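Local coordinates for protein computational Design of Enzyme (PDB 3TP4) that is a computationally designed enzyme on a glycosyl hydrolase family 26 TIM-barrel scaffold, probably made to carry an activated serine in a catalytic triad, at residues Thr71-Gly76 with Ala92-Tyr97; Val145-Asp150 with Arg171-Asn176. All coordinates share one frame; numbering follows the deposited sequence.

Interaction 1 of 2, residues Thr71-Gly76 with Ala92-Tyr97; sequences TSIIEG and ALFADY
I73 lies across one face of the F94 ring. Its CB sits 3.8 Å from F94 CD2. The CG2 branch stays at the same side of the ring, 3.8 Å from F94 CD2, and also approaches F94 CG. CG1 lies anti to the carbonyl carbon of I73 (chi1 -70°), and the chain then runs out extended to CD1. This carries the tip over the middle of the ring. CD1 is 3.9 Å from the F94 ring centroid and 9° off the ring normal, a CH-pi contact made almost straight down. The two side chains cross at about a right angle.

Other atoms of the turn meet the ring at its edge. I74 CG1 lies in the ring plane, 4.0 Å from F94 CD2. T71 CA is near the same plane, 4.1 Å from F94 CE2, while T71 OG1 is hydrogen-bonded to Y147 OH. F94 thus reaches from helix 87-104 into the helix-like turn that follows strand 66-70. W69 meets F94 edge-to-face, and V110 and L154 also touch it. The contact therefore joins the top of one barrel strand to the helix that comes next in the chain.

All four touching residues are buried, and the groups that meet are hydrocarbon. The join relies on fit and dispersion and not on directional bonds.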
# COMPACT_ATOMS: atom_id res chain seq x y z
N THR A 71 9.24 5.52 -0.42
CA THR A 71 10.41 4.97 0.27
C THR A 71 11.69 5.33 -0.47
O THR A 71 12.78 5.25 0.07
CB THR A 71 10.33 3.46 0.43
OG1 THR A 71 10.17 2.85 -0.85
CG2 THR A 71 9.15 3.08 1.34
N SER A 72 11.52 5.72 -1.73
CA SER A 72 12.58 6.29 -2.56
C SER A 72 13.43 7.34 -1.82
O SER A 72 14.60 7.55 -2.14
CB SER A 72 11.93 6.94 -3.78
OG SER A 72 12.83 7.00 -4.86
N ILE A 73 12.83 8.01 -0.84
CA ILE A 73 13.53 9.02 -0.06
C ILE A 73 14.73 8.43 0.69
O ILE A 73 15.73 9.12 0.92
CB ILE A 73 12.60 9.66 0.97
CG1 ILE A 73 11.55 10.53 0.27
CG2 ILE A 73 13.38 10.48 1.98
CD1 ILE A 73 10.43 10.90 1.16
N ILE A 74 14.61 7.17 1.09
CA ILE A 74 15.68 6.51 1.83
C ILE A 74 16.90 6.30 0.93
O ILE A 74 18.04 6.34 1.39
CB ILE A 74 15.21 5.16 2.39
CG1 ILE A 74 14.18 5.37 3.50
CG2 ILE A 74 16.40 4.34 2.91
CD1 ILE A 74 13.33 4.13 3.77
N GLU A 75 16.63 6.07 -0.35
CA GLU A 75 17.68 5.83 -1.33
C GLU A 75 18.33 7.14 -1.74
O GLU A 75 19.34 7.15 -2.44
CB GLU A 75 17.09 5.15 -2.56
CG GLU A 75 16.16 3.98 -2.25
CD GLU A 75 15.16 3.71 -3.36
OE1 GLU A 75 15.08 4.54 -4.30
OE2 GLU A 75 14.45 2.68 -3.30
N GLY A 76 17.74 8.25 -1.31
CA GLY A 76 18.22 9.57 -1.68
C GLY A 76 17.82 9.92 -3.10
O GLY A 76 18.40 10.81 -3.71
N ALA A 92 16.39 9.75 8.89
CA ALA A 92 16.12 10.74 9.93
C ALA A 92 15.37 11.94 9.36
O ALA A 92 14.49 12.50 10.02
CB ALA A 92 17.41 11.18 10.62
N LEU A 93 15.74 12.34 8.15
CA LEU A 93 15.05 13.41 7.44
C LEU A 93 13.60 13.00 7.12
O LEU A 93 12.65 13.76 7.39
CB LEU A 93 15.79 13.73 6.14
CG LEU A 93 17.12 14.49 6.26
CD1 LEU A 93 17.83 14.53 4.93
CD2 LEU A 93 16.88 15.90 6.79
N PHE A 94 13.44 11.82 6.54
CA PHE A 94 12.14 11.24 6.23
C PHE A 94 11.29 11.34 7.49
O PHE A 94 10.20 11.91 7.49
CB PHE A 94 12.32 9.78 5.81
CG PHE A 94 11.17 9.21 5.01
CD1 PHE A 94 9.91 9.78 5.06
CD2 PHE A 94 11.37 8.08 4.22
CE1 PHE A 94 8.85 9.23 4.32
CE2 PHE A 94 10.31 7.53 3.48
CZ PHE A 94 9.05 8.11 3.53
N ALA A 95 11.83 10.82 8.59
CA ALA A 95 11.13 10.83 9.87
C ALA A 95 10.79 12.24 10.32
O ALA A 95 9.74 12.46 10.92
CB ALA A 95 11.95 10.11 10.94
N ASP A 96 11.70 13.18 10.07
CA ASP A 96 11.48 14.56 10.47
C ASP A 96 10.28 15.17 9.73
O ASP A 96 9.44 15.85 10.32
CB ASP A 96 12.74 15.39 10.21
CG ASP A 96 12.56 16.86 10.59
OD1 ASP A 96 12.22 17.13 11.76
OD2 ASP A 96 12.74 17.73 9.70
N TYR A 97 10.22 14.93 8.43
CA TYR A 97 9.13 15.44 7.61
C TYR A 97 7.79 14.79 7.97
O TYR A 97 6.74 15.43 7.87
CB TYR A 97 9.44 15.23 6.13
CG TYR A 97 10.33 16.30 5.53
CD1 TYR A 97 11.38 16.85 6.25
CD2 TYR A 97 10.12 16.75 4.23
CE1 TYR A 97 12.20 17.83 5.69
CE2 TYR A 97 10.91 17.72 3.67
CZ TYR A 97 11.95 18.25 4.40
OH TYR A 97 12.74 19.22 3.82

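Interaction 2 of 2, residues Val145-Asp150 with Arg171-Asn176; sequences VAYLDD and RPWHEN
The far corner of the W173 indole, CH2, meets one side of the Y147 ring, at CD1 and CE1. W173 CH2 is 3.7 Å from Y147 CD1 and 3.9 Å from Y147 CE1. Y147 CD1 lies at the edge of the indole, near its plane. The Tyr ring and the six-membered indole ring have centroids 5.9 Å apart and planes at 37°, so the pair is oblique. The two side chains run antiparallel, alongside one another. L148 adds a second touch from the next position of the helix: its CD2 is 4.2 Å from W173 CZ2.

The helix sets Y147 in place. CG anti to the backbone N (chi1 -162°) places CD1 and CE1 beside W173 CH2. At the far end of the side chain, the OH has T71 and E75 as partners. L148 also packs on Y203 of helix 190-207.

W173 is set by the strand and by that same helix. The chain turns a corner here, with positive phi (73°). The indole NE1 is hydrogen-bonded to T200 OG1.

Helix 141-157 is the crossover between the parallel neighbours 107-113 and 168-174, a beta-alpha-beta unit of the barrel. The contact ties this helix to the corner at W173 in strand 168-174. The meeting surfaces are apolar and buried. The polar ends of Y147 and W173 are satisfied by residues outside the pair. These bonds, at Y147 OH and W173 NE1, probably limit how far the rings can shift, while the carbon atoms of the two rings and of L148 make the contact.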
# COMPACT_ATOMS: atom_id res chain seq x y z
N VAL A 145 15.09 -8.07 2.21
CA VAL A 145 15.10 -8.02 3.67
C VAL A 145 15.80 -6.76 4.19
O VAL A 145 15.32 -6.14 5.13
CB VAL A 145 15.76 -9.28 4.28
CG1 VAL A 145 15.97 -9.09 5.78
CG2 VAL A 145 14.90 -10.49 4.03
N ALA A 146 16.92 -6.40 3.59
CA ALA A 146 17.63 -5.21 4.03
C ALA A 146 16.79 -3.97 3.73
O ALA A 146 16.73 -3.04 4.52
CB ALA A 146 18.99 -5.12 3.34
N TYR A 147 16.12 -3.96 2.58
CA TYR A 147 15.22 -2.85 2.26
C TYR A 147 14.13 -2.72 3.33
O TYR A 147 13.83 -1.62 3.80
CB TYR A 147 14.58 -3.04 0.89
CG TYR A 147 14.01 -1.76 0.32
CD1 TYR A 147 12.63 -1.52 0.33
CD2 TYR A 147 14.84 -0.78 -0.21
CE1 TYR A 147 12.11 -0.33 -0.19
CE2 TYR A 147 14.33 0.39 -0.73
CZ TYR A 147 12.97 0.62 -0.72
OH TYR A 147 12.48 1.79 -1.24
N LEU A 148 13.54 -3.85 3.72
CA LEU A 148 12.53 -3.84 4.77
C LEU A 148 13.07 -3.39 6.14
O LEU A 148 12.40 -2.66 6.87
CB LEU A 148 11.85 -5.22 4.89
CG LEU A 148 11.06 -5.66 3.64
CD1 LEU A 148 10.45 -7.06 3.80
CD2 LEU A 148 9.98 -4.66 3.32
N ASP A 149 14.28 -3.82 6.48
CA ASP A 149 14.92 -3.35 7.72
C ASP A 149 14.95 -1.82 7.79
O ASP A 149 14.69 -1.23 8.84
CB ASP A 149 16.36 -3.88 7.82
CG ASP A 149 16.44 -5.38 8.14
OD1 ASP A 149 15.47 -5.93 8.72
OD2 ASP A 149 17.48 -6.00 7.82
N ASP A 150 15.30 -1.19 6.68
CA ASP A 150 15.32 0.26 6.60
C ASP A 150 13.93 0.83 6.84
O ASP A 150 13.76 1.84 7.52
CB ASP A 150 15.84 0.71 5.23
CG ASP A 150 17.35 0.56 5.10
OD1 ASP A 150 18.02 0.47 6.15
OD2 ASP A 150 17.86 0.56 3.96
N ARG A 171 2.09 1.33 2.01
CA ARG A 171 1.62 0.67 0.81
C ARG A 171 2.78 -0.02 0.11
O ARG A 171 3.48 0.59 -0.71
CB ARG A 171 0.98 1.67 -0.15
CG ARG A 171 0.48 1.03 -1.43
CD ARG A 171 -0.13 2.06 -2.38
NE ARG A 171 -0.74 1.40 -3.53
CZ ARG A 171 -1.32 2.03 -4.54
NH1 ARG A 171 -1.40 3.36 -4.55
NH2 ARG A 171 -1.82 1.33 -5.54
N PRO A 172 2.98 -1.31 0.40
CA PRO A 172 4.16 -2.01 -0.13
C PRO A 172 3.98 -2.58 -1.55
O PRO A 172 3.10 -3.41 -1.79
CB PRO A 172 4.37 -3.14 0.88
CG PRO A 172 3.02 -3.42 1.44
CD PRO A 172 2.24 -2.12 1.40
N TRP A 173 4.84 -2.13 -2.46
CA TRP A 173 4.98 -2.70 -3.81
C TRP A 173 3.83 -2.38 -4.76
O TRP A 173 2.97 -3.24 -5.02
CB TRP A 173 5.25 -4.21 -3.74
CG TRP A 173 6.23 -4.57 -2.66
CD1 TRP A 173 6.05 -5.48 -1.66
CD2 TRP A 173 7.53 -4.00 -2.46
NE1 TRP A 173 7.16 -5.51 -0.85
CE2 TRP A 173 8.09 -4.62 -1.33
CE3 TRP A 173 8.29 -3.04 -3.14
CZ2 TRP A 173 9.36 -4.31 -0.85
CZ3 TRP A 173 9.55 -2.72 -2.66
CH2 TRP A 173 10.08 -3.36 -1.53
N HIS A 174 3.82 -1.15 -5.27
CA HIS A 174 2.82 -0.74 -6.25
C HIS A 174 3.51 -0.10 -7.47
O HIS A 174 4.62 0.43 -7.37
CB HIS A 174 1.80 0.23 -5.62
CG HIS A 174 2.42 1.50 -5.13
ND1 HIS A 174 2.27 2.71 -5.79
CD2 HIS A 174 3.23 1.75 -4.07
CE1 HIS A 174 2.94 3.65 -5.14
NE2 HIS A 174 3.54 3.09 -4.10
N GLU A 175 2.84 -0.16 -8.61
CA GLU A 175 3.37 0.27 -9.90
C GLU A 175 3.24 1.77 -10.06
O GLU A 175 2.15 2.32 -9.90
CB GLU A 175 2.59 -0.43 -11.01
CG GLU A 175 2.94 0.00 -12.43
CD GLU A 175 4.42 -0.13 -12.76
OE1 GLU A 175 4.85 -1.24 -13.14
OE2 GLU A 175 5.15 0.86 -12.61
N ASN A 176 4.34 2.44 -10.42
CA ASN A 176 4.30 3.89 -10.61
C ASN A 176 3.99 4.39 -12.02
O ASN A 176 3.81 5.58 -12.23
CB ASN A 176 5.57 4.54 -10.06
CG ASN A 176 5.53 4.71 -8.55
OD1 ASN A 176 4.57 5.25 -8.00
ND2 ASN A 176 6.56 4.21 -7.88

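The two contacts have centres 13 Å apart and meet at the hydroxyl of Y147. Y147 OH is 2.6 Å from T71 OG1 and 3.0 Å from E75 OE2, both probable hydrogen bonds. The turn at 71-76 therefore faces helix 87-104 mainly through I73 and helix 141-157 through T71 and E75. A weaker link is packing of I74 CG2 on D150 OD2, 4.2 Å apart. R87 bridges the two regions: it touches I74 and forms a salt bridge with D150. The side chains of I73 and Y147 come close to S70, H37 and E320 but make no contact with them. The arrangement of those three is consistent with the designed catalytic triad.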